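Long-range contacts in CELL division protein FTSZ (Haloferax volcanii, PDB 4B46), which binds GTP as a tubulin-like GTPase and controls cell shape, being essential for the rod-shaped cells that swim efficiently: residues V228-Y233 against S347-V352; L164-N169 against L283-E288. All coordinates share one frame; numbering follows the deposited sequence.

Contact 1: residues V228-Y233 against S347-V352; sequences VSTVGY and SGVTNV
Ser347, on strand 339-347, lies opposite Ser229 as an antiparallel non-hydrogen-bonded pair, and both side chains project from the same face of the sheet. Ser229 OG rests 3.2 Å from Ser347 CA, but its hydrogen bond goes to Asn163 OD1, at the start of the next strand in the sheet. Gly348 takes a positive phi of 80°, and its amide reaches Val228 O at 2.9 Å from above the carbonyl plane. The amide of Val349 follows, bonding the same oxygen at 3.2 Å nearly along the C=O axis, so two successive N-H groups grip one carbonyl. Beyond them, Val349 sends its two methyls to different neighbours. CG2, placed between its own backbone N and carbonyl carbon (chi1 -68°), meets Val228 CG1 at 4.0 Å, while CG1 touches Thr230 CG2 at 3.9 Å; both pairs of side chains cross at about a right angle. A water bridges the two backbones, accepting from Val228 N at 2.9 Å and donating to Val349 O at 2.8 Å. With its carbonyl oxygen accepting two hydrogen bonds and its amide donating to the water, Val228 has both backbone polar groups paired in a buried contact, where the chain runs from strand 339-347 toward helix 353-366.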
loop_
_atom_site.group_PDB
_atom_site.type_symbol
_atom_site.label_atom_id
_atom_site.label_comp_id
_atom_site.label_asym_id
_atom_site.label_seq_id
_atom_site.Cartn_x
_atom_site.Cartn_y
_atom_site.Cartn_z
ATOM N N VAL A 228 -1.406 4.961 10.745
ATOM C CA VAL A 228 -1.540 5.193 9.313
ATOM C C VAL A 228 -0.235 5.718 8.724
ATOM O O VAL A 228 0.424 6.559 9.335
ATOM C CB VAL A 228 -2.659 6.232 9.060
ATOM C CG1 VAL A 228 -2.707 6.635 7.601
ATOM C CG2 VAL A 228 -4.006 5.682 9.508
ATOM N N SER A 229 0.137 5.233 7.541
ATOM C CA SER A 229 1.302 5.769 6.840
ATOM C C SER A 229 0.957 6.347 5.479
ATOM O O SER A 229 -0.021 5.953 4.853
ATOM C CB SER A 229 2.394 4.715 6.678
ATOM O OG SER A 229 2.824 4.262 7.940
ATOM N N THR A 230 1.788 7.278 5.027
ATOM C CA THR A 230 1.611 7.920 3.728
ATOM C C THR A 230 2.967 7.957 3.028
ATOM O O THR A 230 4.018 7.947 3.682
ATOM C CB THR A 230 1.013 9.347 3.878
ATOM O OG1 THR A 230 0.713 9.909 2.585
ATOM C CG2 THR A 230 1.971 10.287 4.638
ATOM N N VAL A 231 2.953 7.987 1.700
ATOM C CA VAL A 231 4.200 7.993 0.947
ATOM C C VAL A 231 4.331 9.192 0.004
ATOM O O VAL A 231 3.414 9.496 -0.757
ATOM C CB VAL A 231 4.387 6.662 0.169
ATOM C CG1 VAL A 231 5.501 6.768 -0.846
ATOM C CG2 VAL A 231 4.668 5.522 1.148
ATOM N N GLY A 232 5.479 9.874 0.071
ATOM C CA GLY A 232 5.801 10.928 -0.878
ATOM C C GLY A 232 6.766 10.397 -1.912
ATOM O O GLY A 232 7.496 9.443 -1.637
ATOM N N TYR A 233 6.796 11.006 -3.093
ATOM C CA TYR A 233 7.541 10.415 -4.207
ATOM C C TYR A 233 7.885 11.437 -5.267
ATOM O O TYR A 233 7.029 12.195 -5.707
ATOM C CB TYR A 233 6.713 9.276 -4.840
ATOM C CG TYR A 233 7.279 8.673 -6.124
ATOM C CD1 TYR A 233 6.982 9.218 -7.367
ATOM C CD2 TYR A 233 8.063 7.518 -6.091
ATOM C CE1 TYR A 233 7.484 8.668 -8.538
ATOM C CE2 TYR A 233 8.556 6.952 -7.260
ATOM C CZ TYR A 233 8.266 7.533 -8.474
ATOM O OH TYR A 233 8.759 6.980 -9.631
ATOM N N SER A 347 5.321 7.449 8.769
ATOM C CA SER A 347 4.480 6.531 9.511
ATOM C C SER A 347 3.952 7.222 10.749
ATOM O O SER A 347 4.658 8.000 11.365
ATOM C CB SER A 347 5.263 5.264 9.868
ATOM O OG SER A 347 4.645 4.555 10.936
ATOM N N GLY A 348 2.697 6.950 11.097
ATOM C CA GLY A 348 2.126 7.519 12.303
ATOM C C GLY A 348 1.673 8.955 12.108
ATOM O O GLY A 348 1.794 9.789 13.012
ATOM N N VAL A 349 1.164 9.261 10.919
ATOM C CA VAL A 349 0.642 10.601 10.668
ATOM C C VAL A 349 -0.657 10.808 11.440
ATOM O O VAL A 349 -1.414 9.862 11.659
ATOM C CB VAL A 349 0.442 10.878 9.165
ATOM C CG1 VAL A 349 1.793 10.944 8.456
ATOM C CG2 VAL A 349 -0.469 9.828 8.535
ATOM N N THR A 350 -0.893 12.045 11.870
ATOM C CA THR A 350 -2.045 12.371 12.705
ATOM C C THR A 350 -2.718 13.668 12.249
ATOM O O THR A 350 -2.166 14.414 11.433
ATOM C CB THR A 350 -1.637 12.543 14.180
ATOM O OG1 THR A 350 -0.589 13.517 14.268
ATOM C CG2 THR A 350 -1.149 11.226 14.770
ATOM N N ASN A 351 -3.906 13.925 12.788
ATOM C CA ASN A 351 -4.708 15.098 12.428
ATOM C C ASN A 351 -4.908 15.187 10.920
ATOM O O ASN A 351 -4.860 16.267 10.332
ATOM C CB ASN A 351 -4.085 16.392 12.973
ATOM C CG ASN A 351 -5.071 17.552 12.999
ATOM O OD1 ASN A 351 -6.247 17.375 13.317
ATOM N ND2 ASN A 351 -4.594 18.744 12.649
ATOM N N VAL A 352 -5.114 14.029 10.301
ATOM C CA VAL A 352 -5.301 13.940 8.863
ATOM C C VAL A 352 -6.770 14.232 8.542
ATOM O O VAL A 352 -7.660 13.499 8.972
ATOM C CB VAL A 352 -4.886 12.547 8.355
ATOM C CG1 VAL A 352 -4.985 12.483 6.850
ATOM C CG2 VAL A 352 -3.445 12.224 8.822
HETATM O O HOH W 1 -1.335 7.260 12.551
#

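Contact 2: residues L164-N169 against L283-E288; sequences LLVFDN and LTLPCE. With GDP (guanosine-5'-diphosphate), chain B.
Thr284 faces strand 163-168 from the loop between helix 265-280 and strand 294-301, and its side chain divides between a polar and an aromatic neighbour. Its CB sits 3.6 Å from Phe167 CD2, with the two side chains crossing at about a right angle. From there CG2 continues along the ring, 3.7 Å from the same CD2. The other branch, OG1, is held between the backbone N and carbonyl carbon (chi1 59°) and donates to Val166 O at 2.8 Å, with a C=O...donor angle of 166°; Thr284 OG1 itself accepts from Val231 N of strand 228-237, so the hydroxyl donates to one strand and accepts from the next. The backbone completes the grip: Asp168 N bonds Thr284 O at 2.8 Å with an almost straight N-H...O angle of 168°, although the donor stands above the carbonyl plane. A valine in place of Thr284 would probably leave Val166 O and Val231 N without their shared hydroxyl partner inside a buried contact. Next along the loop, Leu285 packs its CB against Val166 CG1 at 4.0 Å, and its two end methyls lie beside the same valine. Asp168 turns its carboxylate to other partners, OD2 forming a salt bridge with Arg354 and OD1 accepting from Asp170 N. Just past the strand, Asn169, a GTP-binding residue, reads the guanine of GDP: ND2 donates to N3 at 3.0 Å, and OD1 accepts from N2 at 3.2 Å. OD1 also lies in plane at the edge of the Phe167 ring. Paired donors and acceptors thus fix the strand end to a loop of the C-terminal domain, while the side-chain amide of Asn169 pairs with N3 and N2 of the guanine.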
loop_
_atom_site.group_PDB
_atom_site.type_symbol
_atom_site.label_atom_id
_atom_site.label_comp_id
_atom_site.label_asym_id
_atom_site.label_seq_id
_atom_site.Cartn_x
_atom_site.Cartn_y
_atom_site.Cartn_z
ATOM N N LEU A 164 -1.105 0.619 8.638
ATOM C CA LEU A 164 -1.942 0.724 7.460
ATOM C C LEU A 164 -1.401 1.806 6.538
ATOM O O LEU A 164 -1.499 2.988 6.837
ATOM C CB LEU A 164 -3.394 1.017 7.852
ATOM C CG LEU A 164 -4.324 1.190 6.650
ATOM C CD1 LEU A 164 -4.364 -0.100 5.821
ATOM C CD2 LEU A 164 -5.719 1.603 7.109
ATOM N N LEU A 165 -0.786 1.380 5.441
ATOM C CA LEU A 165 -0.350 2.284 4.392
ATOM C C LEU A 165 -1.593 2.660 3.602
ATOM O O LEU A 165 -2.397 1.791 3.266
ATOM C CB LEU A 165 0.639 1.591 3.442
ATOM C CG LEU A 165 2.015 1.013 3.859
ATOM C CD1 LEU A 165 3.046 2.100 4.068
ATOM C CD2 LEU A 165 1.976 0.104 5.074
ATOM N N VAL A 166 -1.745 3.942 3.289
ATOM C CA VAL A 166 -2.967 4.412 2.629
ATOM C C VAL A 166 -2.668 5.099 1.296
ATOM O O VAL A 166 -1.721 5.888 1.179
ATOM C CB VAL A 166 -3.767 5.363 3.553
ATOM C CG1 VAL A 166 -5.024 5.934 2.845
ATOM C CG2 VAL A 166 -4.146 4.654 4.845
ATOM N N PHE A 167 -3.475 4.775 0.293
ATOM C CA PHE A 167 -3.503 5.512 -0.962
ATOM C C PHE A 167 -4.933 6.004 -1.177
ATOM O O PHE A 167 -5.875 5.208 -1.173
ATOM C CB PHE A 167 -3.037 4.640 -2.135
ATOM C CG PHE A 167 -2.902 5.397 -3.427
ATOM C CD1 PHE A 167 -4.002 5.589 -4.253
ATOM C CD2 PHE A 167 -1.676 5.930 -3.807
ATOM C CE1 PHE A 167 -3.886 6.298 -5.441
ATOM C CE2 PHE A 167 -1.546 6.643 -4.990
ATOM C CZ PHE A 167 -2.656 6.827 -5.809
ATOM N N ASP A 168 -5.099 7.313 -1.354
ATOM C CA ASP A 168 -6.434 7.899 -1.490
ATOM C C ASP A 168 -6.760 8.192 -2.960
ATOM O O ASP A 168 -6.232 9.146 -3.532
ATOM C CB ASP A 168 -6.503 9.184 -0.645
ATOM C CG ASP A 168 -7.920 9.742 -0.510
ATOM O OD1 ASP A 168 -8.861 9.230 -1.162
ATOM O OD2 ASP A 168 -8.093 10.702 0.271
ATOM N N ASN A 169 -7.627 7.382 -3.575
ATOM C CA ASN A 169 -8.053 7.656 -4.954
ATOM C C ASN A 169 -8.576 9.073 -5.145
ATOM O O ASN A 169 -8.446 9.642 -6.224
ATOM C CB ASN A 169 -9.151 6.692 -5.418
ATOM C CG ASN A 169 -8.619 5.311 -5.765
ATOM O OD1 ASN A 169 -7.405 5.094 -5.867
ATOM N ND2 ASN A 169 -9.535 4.368 -5.958
ATOM N N LEU A 283 1.084 13.401 -1.850
ATOM C CA LEU A 283 1.275 12.176 -1.081
ATOM C C LEU A 283 0.210 11.135 -1.425
ATOM O O LEU A 283 -0.859 11.484 -1.904
ATOM C CB LEU A 283 1.188 12.503 0.405
ATOM C CG LEU A 283 2.132 13.625 0.849
ATOM C CD1 LEU A 283 2.018 13.794 2.347
ATOM C CD2 LEU A 283 3.579 13.322 0.441
ATOM N N THR A 284 0.504 9.864 -1.170
ATOM C CA THR A 284 -0.480 8.803 -1.393
ATOM C C THR A 284 -1.737 9.116 -0.584
ATOM O O THR A 284 -2.858 9.039 -1.101
ATOM C CB THR A 284 0.097 7.396 -1.054
ATOM O OG1 THR A 284 0.525 7.347 0.313
ATOM C CG2 THR A 284 1.284 7.074 -1.964
ATOM N N LEU A 285 -1.534 9.505 0.676
ATOM C CA LEU A 285 -2.580 10.088 1.511
ATOM C C LEU A 285 -2.198 11.516 1.884
ATOM O O LEU A 285 -1.267 11.722 2.649
ATOM C CB LEU A 285 -2.793 9.267 2.796
ATOM C CG LEU A 285 -3.732 9.897 3.845
ATOM C CD1 LEU A 285 -5.186 10.040 3.329
ATOM C CD2 LEU A 285 -3.698 9.108 5.150
ATOM N N PRO A 286 -2.914 12.516 1.340
ATOM C CA PRO A 286 -2.570 13.904 1.679
ATOM C C PRO A 286 -2.724 14.183 3.172
ATOM O O PRO A 286 -3.653 13.675 3.814
ATOM C CB PRO A 286 -3.578 14.733 0.867
ATOM C CG PRO A 286 -3.933 13.866 -0.272
ATOM C CD PRO A 286 -3.926 12.440 0.276
ATOM N N CYS A 287 -1.789 14.956 3.715
ATOM C CA CYS A 287 -1.796 15.344 5.119
ATOM C C CYS A 287 -0.695 16.367 5.347
ATOM O O CYS A 287 0.104 16.635 4.456
ATOM C CB CYS A 287 -1.568 14.123 6.022
ATOM S SG CYS A 287 0.021 13.279 5.790
ATOM N N GLU A 288 -0.650 16.952 6.533
ATOM C CA GLU A 288 0.498 17.761 6.897
ATOM C C GLU A 288 1.548 16.798 7.424
ATOM O O GLU A 288 1.229 15.901 8.193
ATOM C CB GLU A 288 0.124 18.800 7.943
ATOM C CG GLU A 288 -0.629 19.982 7.336
ATOM C CD GLU A 288 -1.267 20.875 8.373
ATOM O OE1 GLU A 288 -2.352 20.514 8.885
ATOM O OE2 GLU A 288 -0.691 21.948 8.658
HETATM P PB GDP B . -14.855 -5.230 -4.046
HETATM O O1B GDP B . -16.265 -5.499 -3.605
HETATM O O2B GDP B . -14.368 -6.234 -5.066
HETATM O O3B GDP B . -13.977 -5.216 -2.821
HETATM O O3A GDP B . -14.927 -3.775 -4.706
HETATM P PA GDP B . -13.833 -3.186 -5.713
HETATM O O1A GDP B . -12.453 -3.628 -5.361
HETATM O O2A GDP B . -14.215 -3.517 -7.129
HETATM O "O5'" GDP B . -14.037 -1.603 -5.465
HETATM C "C5'" GDP B . -13.769 -1.100 -4.155
HETATM C "C4'" GDP B . -13.198 0.302 -4.263
HETATM O "O4'" GDP B . -11.903 0.252 -4.837
HETATM C "C3'" GDP B . -13.979 1.164 -5.235
HETATM O "O3'" GDP B . -15.017 1.810 -4.511
HETATM C "C2'" GDP B . -12.951 2.144 -5.780
HETATM O "O2'" GDP B . -12.747 3.220 -4.861
HETATM C "C1'" GDP B . -11.664 1.382 -5.707
HETATM N N9 GDP B . -11.197 0.731 -6.938
HETATM C C8 GDP B . -11.865 -0.156 -7.704
HETATM N N7 GDP B . -11.067 -0.606 -8.709
HETATM C C5 GDP B . -9.854 -0.020 -8.555
HETATM C C6 GDP B . -8.543 -0.058 -9.237
HETATM O O6 GDP B . -8.350 -0.774 -10.255
HETATM N N1 GDP B . -7.568 0.711 -8.736
HETATM C C2 GDP B . -7.726 1.497 -7.656
HETATM N N2 GDP B . -6.681 2.248 -7.235
HETATM N N3 GDP B . -8.891 1.576 -6.974
HETATM C C4 GDP B . -9.954 0.849 -7.376
#

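From the N terminus, the chain first reaches 164-169, on the last strand of the GTPase half before helix 179-198, and then 228-233, its neighbour in the sheet. Contact 2 closes its loop when 283-288 returns to the first strand; contact 1 closes later, when 347-352 returns to the second. The segments alternate, so the two closures cross rather than nest. Their centres lie about 6 Å apart, and Ser229 N bonds Leu164 O at 2.9 Å. Thr230 OG1 also bonds Leu285 O at 2.7 Å. Together they tie strand 163-168, which leads into the GDP-binding Asn169, to strand 228-237, the loop before strand 294-301 and the lead into helix 353-366.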